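Local coordinates for histone fold protein (Methanopyrus kandleri, PDB 1F1E) that is an archaeal histone with two histone folds in tandem in one chain, pairs with a second copy of itself, and probably binds DNA, at residues F14-G19 against E76-E81; L70-V75 against T116-E121. One frame throughout, in Å; residues are numbered along the deposited sequence. Where two conformers were deposited one is given.

In the fold
Both contacts tie the segment that joins the two histone folds of the chain to helices of those folds, and neither resembles a hydrophobic core. Contact 1 lies at the surface, where the end of helix 7-15 in the first fold meets the later part of the linker; a side-chain amide, a phenol, a backbone N-H and a water share the work. Contact 2 sits deeper and is partly buried: the start of the same linker, just after helix 60-70, meets helix 102-129 of the second fold through one glutamate, which also reaches the second subunit. Their centres are about 9 Å apart, and Q16 of contact 1 and E117 of contact 2 join them, probably by a hydrogen bond.

Contact 1: F14-G19 against E76-E81; sequences FRQGIG and EDYDGE
Q16 reaches across to Y78, G80 and E81 with its amide, which bonds to the linker from both of its ends. CG lies anti to the carbonyl carbon (chi1 -70°) and the chain beyond is extended, which carries the amide out from the end of helix 7-15. Q16 OE1 takes the backbone N-H of E81 (E81 N) at 2.9 Å, a nearly straight bond lying in the carbonyl plane and on a lone pair. A water donates both to Q16 OE1 and to E81 OE1, adding a second route between the same residues. At the other end, Q16 NE2 donates to Y78 OH at 2.9 Å, with the hydroxyl tilted slightly from the amide plane. The two side chains cross at about a right angle, their amide and ring planes 33° apart. Y78 OH in turn donates to E81 O at 2.6 Å, and the backbone N of G80 lies 3.4 Å above the centre of the Y78 ring, so the linker curls over its own tyrosine. The strongest partner of Q16 NE2 is E117 OE2 on helix 102-129, while the E81 carboxylate pairs with R12 of helix 7-15. With an alanine in place of Q16, the E81 N-H and E117 OE2 would probably lose the amide they bond to, and Y78 OH would keep E81 O but lose its donor. Q16 stands in a type I turn from R15 to I18. This is a polar surface junction between the short first helix of a histone fold and the linker leading to the second fold of a tandem histone.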
ATOM      1  N   PHE A  14       1.323  19.841   2.882  1.00 16.50           N
ATOM      2  CA  PHE A  14       1.947  19.049   3.961  1.00 16.68           C
ATOM      3  C   PHE A  14       1.801  19.753   5.297  1.00 18.48           C
ATOM      4  O   PHE A  14       1.499  19.150   6.327  1.00 18.91           O
ATOM      5  CB  PHE A  14       3.411  18.872   3.607  1.00 17.21           C
ATOM      6  CG  PHE A  14       4.176  18.006   4.557  1.00 14.70           C
ATOM      7  CD1 PHE A  14       4.910  18.538   5.575  1.00 15.62           C
ATOM      8  CD2 PHE A  14       4.134  16.619   4.424  1.00 13.54           C
ATOM      9  CE1 PHE A  14       5.633  17.754   6.462  1.00 15.09           C
ATOM     10  CE2 PHE A  14       4.813  15.843   5.309  1.00 13.89           C
ATOM     11  CZ  PHE A  14       5.563  16.397   6.322  1.00 15.00           C
ATOM     12  N   ARG A  15       2.021  21.076   5.255  1.00 19.95           N
ATOM     13  CA  ARG A  15       1.962  21.844   6.503  1.00 22.75           C
ATOM     14  C   ARG A  15       0.573  21.887   7.109  1.00 23.24           C
ATOM     15  O   ARG A  15       0.341  22.072   8.306  1.00 23.09           O
ATOM     16  CB  ARG A  15       2.500  23.252   6.184  1.00 25.21           C
ATOM     17  CG  ARG A  15       3.301  24.003   7.152  1.00 29.86           C
ATOM     18  CD  ARG A  15       3.578  25.406   6.629  1.00 31.58           C
ATOM     19  NE  ARG A  15       4.973  25.565   6.198  1.00 32.27           N
ATOM     20  CZ  ARG A  15       5.959  25.707   7.090  1.00 32.01           C
ATOM     21  NH1 ARG A  15       7.207  25.859   6.678  1.00 33.73           N
ATOM     22  NH2 ARG A  15       5.708  25.690   8.393  1.00 32.89           N
ATOM     23  N   GLN A  16      -0.482  21.657   6.341  1.00 22.64           N
ATOM     24  CA  GLN A  16      -1.811  21.546   6.872  1.00 23.45           C
ATOM     25  C   GLN A  16      -1.894  20.441   7.904  1.00 22.30           C
ATOM     26  O   GLN A  16      -2.743  20.474   8.776  1.00 27.81           O
ATOM     27  CB  GLN A  16      -2.844  21.151   5.802  1.00 22.82           C
ATOM     28  CG  GLN A  16      -3.092  22.255   4.804  1.00 21.58           C
ATOM     29  CD  GLN A  16      -3.922  21.903   3.594  1.00 19.95           C
ATOM     30  OE1 GLN A  16      -4.169  22.732   2.734  1.00 22.59           O
ATOM     31  NE2 GLN A  16      -4.370  20.660   3.499  1.00 20.99           N
ATOM     32  N   GLY A  17      -0.999  19.461   7.813  1.00 20.60           N
ATOM     33  CA  GLY A  17      -1.051  18.384   8.770  1.00 20.19           C
ATOM     34  C   GLY A  17      -0.112  18.579   9.936  1.00 20.09           C
ATOM     35  O   GLY A  17      -0.098  17.697  10.806  1.00 20.00           O
ATOM     36  N   ILE A  18       0.693  19.640  10.013  1.00 21.33           N
ATOM     37  CA  ILE A  18       1.634  19.682  11.138  1.00 23.19           C
ATOM     38  C   ILE A  18       1.198  20.638  12.224  1.00 27.25           C
ATOM     39  O   ILE A  18       1.958  20.955  13.131  1.00 28.95           O
ATOM     40  CB  ILE A  18       3.102  19.961  10.675  1.00 22.03           C
ATOM     41  CG1 ILE A  18       3.335  21.382  10.216  1.00 22.76           C
ATOM     42  CG2 ILE A  18       3.446  18.877   9.663  1.00 23.07           C
ATOM     43  CD1 ILE A  18       4.639  21.780   9.591  1.00 25.92           C
ATOM     44  N   GLY A  19      -0.010  21.151  12.267  1.00 30.34           N
ATOM     45  CA  GLY A  19      -0.427  22.159  13.201  1.00 33.63           C
ATOM     46  C   GLY A  19       0.514  23.339  13.178  1.00 36.20           C
ATOM     47  O   GLY A  19       0.929  23.861  12.147  1.00 37.82           O
ATOM     48  N   GLU A  76     -12.647  11.859   0.934  1.00 19.57           N
ATOM     49  CA  GLU A  76     -13.842  12.475   0.300  1.00 20.03           C
ATOM     50  C   GLU A  76     -14.140  13.813   0.939  1.00 19.74           C
ATOM     51  O   GLU A  76     -14.469  14.744   0.206  1.00 24.38           O
ATOM     52  CB  GLU A  76     -15.044  11.520   0.363  0.67 22.30           C
ATOM     53  N   ASP A  77     -13.994  13.936   2.261  1.00 20.92           N
ATOM     54  CA  ASP A  77     -14.228  15.100   3.071  1.00 24.32           C
ATOM     55  C   ASP A  77     -13.086  16.118   3.060  1.00 22.67           C
ATOM     56  O   ASP A  77     -13.270  17.195   3.650  1.00 25.46           O
ATOM     57  CB  ASP A  77     -14.466  14.685   4.533  1.00 27.45           C
ATOM     58  CG  ASP A  77     -15.821  14.044   4.730  1.00 32.30           C
ATOM     59  OD1 ASP A  77     -16.696  14.090   3.820  1.00 36.76           O
ATOM     60  OD2 ASP A  77     -15.997  13.499   5.854  1.00 40.27           O
ATOM     61  N   TYR A  78     -11.978  15.820   2.400  1.00 19.89           N
ATOM     62  CA  TYR A  78     -10.864  16.757   2.351  1.00 18.36           C
ATOM     63  C   TYR A  78     -11.295  18.107   1.798  1.00 17.89           C
ATOM     64  O   TYR A  78     -11.862  18.199   0.704  1.00 21.49           O
ATOM     65  CB  TYR A  78      -9.738  16.194   1.502  1.00 16.25           C
ATOM     66  CG  TYR A  78      -8.564  17.107   1.336  1.00 14.75           C
ATOM     67  CD1 TYR A  78      -7.580  17.168   2.320  1.00 13.88           C
ATOM     68  CD2 TYR A  78      -8.422  17.903   0.209  1.00 14.06           C
ATOM     69  CE1 TYR A  78      -6.489  17.994   2.199  1.00 13.67           C
ATOM     70  CE2 TYR A  78      -7.332  18.761   0.050  1.00 14.35           C
ATOM     71  CZ  TYR A  78      -6.372  18.783   1.058  1.00 14.41           C
ATOM     72  OH  TYR A  78      -5.269  19.589   0.984  1.00 15.39           O
ATOM     73  N   ASP A  79     -10.950  19.181   2.542  1.00 19.60           N
ATOM     74  CA  ASP A  79     -11.329  20.488   2.117  1.00 22.37           C
ATOM     75  C   ASP A  79     -10.146  21.487   2.201  1.00 23.06           C
ATOM     76  O   ASP A  79     -10.368  22.680   2.222  1.00 25.56           O
ATOM     77  CB  ASP A  79     -12.476  21.077   2.940  1.00 29.52           C
ATOM     78  N   GLY A  80      -8.937  20.971   2.216  1.00 22.42           N
ATOM     79  CA  GLY A  80      -7.739  21.793   2.151  1.00 21.74           C
ATOM     80  C   GLY A  80      -7.399  22.228   0.737  1.00 20.95           C
ATOM     81  O   GLY A  80      -8.179  22.157  -0.226  1.00 23.13           O
ATOM     82  N   GLU A  81      -6.191  22.746   0.590  1.00 19.81           N
ATOM     83  CA  GLU A  81      -5.654  23.148  -0.694  1.00 18.46           C
ATOM     84  C   GLU A  81      -5.567  21.977  -1.665  1.00 16.47           C
ATOM     85  O   GLU A  81      -5.173  20.853  -1.335  1.00 15.21           O
ATOM     86  CB  GLU A  81      -4.270  23.783  -0.506  1.00 19.40           C
ATOM     87  CG  GLU A  81      -3.845  24.384  -1.862  1.00 19.15           C
ATOM     88  CD  GLU A  81      -2.577  25.210  -1.805  1.00 20.86           C
ATOM     89  OE1 GLU A  81      -2.223  25.531  -0.674  1.00 23.22           O
ATOM     90  OE2 GLU A  81      -1.979  25.501  -2.910  1.00 23.62           O
TER
HETATM   91  O   HOH W   1      -2.902  25.237   2.022  1.00 36.88           O

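Contact 2: L70-V75 against T116-E121; sequences LMVEGV and TEELGE
E118 extends from helix 102-129, the long central helix of the second histone fold, to V72 and E73 in the linker between the two folds. It was modelled in two conformers, and the account holds for one of them. The linker begins where helix 60-70 stops in a Schellman motif at M71, whose positive phi turns the chain out of the helix. From E118 the CB points toward the linker. CG stands anti to the backbone N (chi1 -163°) and the chain stays extended to CD, so that the carboxylate is carried well away from the helix surface and makes the contacts with the linker. E118 CD itself is 4.1 Å from E73 N, and the two oxygens divide the work.

E118 OE1 accepts the backbone N-H of E73 (E73 N) at 3.1 Å, on its syn side and slightly out of the carboxylate plane, with an N-H...O angle of 168°. The E73 side chain contributes its CB, 3.9 Å from E118 OE1, but the bend at chi2 turns its carboxylate off to one side of the contact. The two like charges stay apart: E73 OE2 is 6.0 Å from E118 OE1, and their carboxylate planes are turned 52° apart.

E118 OE2 lies beside V72, with V72 CA and CG1 equally near. Its polar partner is K150 of the second subunit, in a salt bridge that would be expected to stabilise the charged form of E118. The glutamate therefore links helix, linker and neighbouring subunit, while R114, one helical turn earlier, donates to the carbonyl of E73 and makes a weak, long ion pair with E118 OE1. V72 is buried, and its CG1, placed anti to the backbone N, comes to 3.8 Å from E118 OE2.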
ATOM      1  N   LEU A  70      -4.950   2.009   0.027  1.00 20.61           N
ATOM      2  CA  LEU A  70      -3.865   2.707   0.692  1.00 18.66           C
ATOM      3  C   LEU A  70      -4.225   3.147   2.112  1.00 18.06           C
ATOM      4  O   LEU A  70      -3.318   3.627   2.835  1.00 19.29           O
ATOM      5  CB  LEU A  70      -3.471   3.949  -0.136  1.00 18.66           C
ATOM      6  CG  LEU A  70      -2.938   3.576  -1.528  1.00 19.63           C
ATOM      7  CD1 LEU A  70      -2.788   4.814  -2.385  1.00 22.17           C
ATOM      8  CD2 LEU A  70      -1.590   2.867  -1.360  1.00 26.98           C
HETATM    9  N   MSE A  71      -5.474   3.021   2.472  1.00 16.86           N
HETATM   10  CA  MSE A  71      -5.980   3.334   3.814  1.00 15.93           C
HETATM   11  C   MSE A  71      -5.744   4.825   4.129  1.00 15.48           C
HETATM   12  O   MSE A  71      -5.498   5.236   5.230  1.00 15.23           O
HETATM   13  CB  MSE A  71      -5.480   2.447   4.909  0.59 17.35           C
HETATM   14  CG  MSE A  71      -5.930   0.962   4.721  0.59 16.61           C
HETATM   15 SE   MSE A  71      -4.912  -0.082   5.833  0.59 14.90          SE
HETATM   16  CE  MSE A  71      -3.373   0.059   4.898  0.59 16.48           C
ATOM     17  N   VAL A  72      -5.919   5.683   3.135  1.00 16.45           N
ATOM     18  CA  VAL A  72      -5.873   7.120   3.338  1.00 16.09           C
ATOM     19  C   VAL A  72      -7.225   7.552   3.904  1.00 18.05           C
ATOM     20  O   VAL A  72      -8.301   7.269   3.327  1.00 17.99           O
ATOM     21  CB  VAL A  72      -5.578   7.834   2.013  1.00 15.71           C
ATOM     22  CG1 VAL A  72      -5.551   9.334   2.150  1.00 17.85           C
ATOM     23  CG2 VAL A  72      -4.217   7.364   1.444  1.00 17.36           C
ATOM     24  N   GLU A  73      -7.314   8.157   5.087  1.00 19.50           N
ATOM     25  CA  GLU A  73      -8.551   8.523   5.713  1.00 22.01           C
ATOM     26  C   GLU A  73      -8.956   9.927   5.298  1.00 21.55           C
ATOM     27  O   GLU A  73      -8.017  10.690   5.076  1.00 24.38           O
ATOM     28  CB  GLU A  73      -8.489   8.517   7.255  1.00 22.75           C
ATOM     29  CG  GLU A  73      -7.967   7.215   7.753  1.00 24.49           C
ATOM     30  CD  GLU A  73      -9.125   6.246   8.007  1.00 24.33           C
ATOM     31  OE1 GLU A  73     -10.281   6.643   8.261  1.00 24.94           O
ATOM     32  OE2 GLU A  73      -8.794   5.057   7.919  1.00 26.09           O
ATOM     33  N   GLY A  74     -10.257  10.085   5.278  1.00 21.38           N
ATOM     34  CA  GLY A  74     -10.842  11.407   5.095  1.00 23.39           C
ATOM     35  C   GLY A  74     -10.619  11.989   3.720  1.00 20.70           C
ATOM     36  O   GLY A  74     -10.529  13.221   3.638  1.00 25.00           O
ATOM     37  N   VAL A  75     -10.540  11.163   2.697  1.00 18.99           N
ATOM     38  CA  VAL A  75     -10.278  11.699   1.387  1.00 17.37           C
ATOM     39  C   VAL A  75     -11.476  12.468   0.840  1.00 17.53           C
ATOM     40  O   VAL A  75     -11.387  13.605   0.331  1.00 16.66           O
ATOM     41  CB  VAL A  75      -9.863  10.566   0.404  1.00 16.19           C
ATOM     42  CG1 VAL A  75      -9.780  11.163  -1.003  1.00 17.63           C
ATOM     43  CG2 VAL A  75      -8.570   9.971   0.885  1.00 17.07           C
ATOM     44  N   THR A 116      -0.837  13.676   1.352  1.00  9.12           N
ATOM     45  CA  THR A 116       0.263  14.558   1.731  1.00  9.04           C
ATOM     46  C   THR A 116       0.035  15.181   3.130  1.00 10.23           C
ATOM     47  O   THR A 116       0.963  15.159   3.920  1.00 11.30           O
ATOM     48  CB  THR A 116       0.422  15.636   0.658  1.00  9.29           C
ATOM     49  OG1 THR A 116       0.746  15.049  -0.580  1.00 10.58           O
ATOM     50  CG2 THR A 116       1.588  16.567   0.955  1.00 12.48           C
ATOM     51  N   GLU A 117      -1.179  15.650   3.374  1.00 10.89           N
ATOM     52  CA  GLU A 117      -1.544  16.164   4.675  1.00 12.30           C
ATOM     53  C   GLU A 117      -1.397  15.105   5.746  1.00 11.75           C
ATOM     54  O   GLU A 117      -0.870  15.324   6.821  1.00 13.14           O
ATOM     55  CB  GLU A 117      -2.991  16.656   4.583  1.00 13.89           C
ATOM     56  CG  GLU A 117      -3.508  17.280   5.873  1.00 15.89           C
ATOM     57  CD  GLU A 117      -4.969  17.651   5.655  1.00 17.93           C
ATOM     58  OE1 GLU A 117      -5.836  16.768   5.612  1.00 18.76           O
ATOM     59  OE2 GLU A 117      -5.149  18.865   5.526  1.00 21.04           O
ATOM     60  N   GLU A 118      -1.841  13.895   5.445  1.00 10.62           N
ATOM     61  CA  GLU A 118      -1.708  12.775   6.366  1.00 11.33           C
ATOM     62  C   GLU A 118      -0.249  12.425   6.665  1.00  9.98           C
ATOM     63  O   GLU A 118       0.137  12.114   7.801  1.00 10.07           O
ATOM     64  CB  GLU A 118      -2.424  11.567   5.824  1.00 12.80           C
ATOM     65  CG  GLU A 118      -2.702  10.488   6.803  0.57 13.70           C
ATOM     66  CD  GLU A 118      -3.592   9.493   6.031  0.57 14.26           C
ATOM     67  OE1 GLU A 118      -4.732   9.220   6.424  0.57 16.81           O
ATOM     68  OE2 GLU A 118      -3.065   9.019   5.005  0.57 12.59           O
ATOM     69  N   LEU A 119       0.545  12.563   5.625  1.00  9.67           N
ATOM     70  CA  LEU A 119       1.994  12.411   5.874  1.00  9.61           C
ATOM     71  C   LEU A 119       2.523  13.451   6.837  1.00  9.94           C
ATOM     72  O   LEU A 119       3.368  13.132   7.688  1.00 10.99           O
ATOM     73  CB  LEU A 119       2.705  12.481   4.540  1.00  9.70           C
ATOM     74  CG  LEU A 119       4.142  11.993   4.492  1.00 10.84           C
ATOM     75  CD1 LEU A 119       4.179  10.455   4.668  1.00 12.77           C
ATOM     76  CD2 LEU A 119       4.834  12.520   3.259  1.00 14.09           C
ATOM     77  N   GLY A 120       2.046  14.677   6.717  1.00 11.05           N
ATOM     78  CA  GLY A 120       2.444  15.729   7.621  1.00 11.24           C
ATOM     79  C   GLY A 120       1.991  15.392   9.036  1.00 12.26           C
ATOM     80  O   GLY A 120       2.678  15.567  10.039  1.00 13.91           O
ATOM     81  N   GLU A 121       0.786  14.853   9.184  1.00 11.67           N
ATOM     82  CA  GLU A 121       0.347  14.457  10.515  1.00 14.04           C
ATOM     83  C   GLU A 121       1.245  13.395  11.119  1.00 13.12           C
ATOM     84  O   GLU A 121       1.588  13.405  12.308  1.00 14.42           O
ATOM     85  CB  GLU A 121      -1.064  13.898  10.466  1.00 15.94           C
ATOM     86  CG  GLU A 121      -2.108  14.887  10.056  1.00 18.31           C
ATOM     87  CD  GLU A 121      -3.486  14.299   9.836  1.00 20.93           C
ATOM     88  OE1 GLU A 121      -4.343  15.043   9.339  1.00 24.26           O
ATOM     89  OE2 GLU A 121      -3.788  13.138  10.252  1.00 29.70           O
TER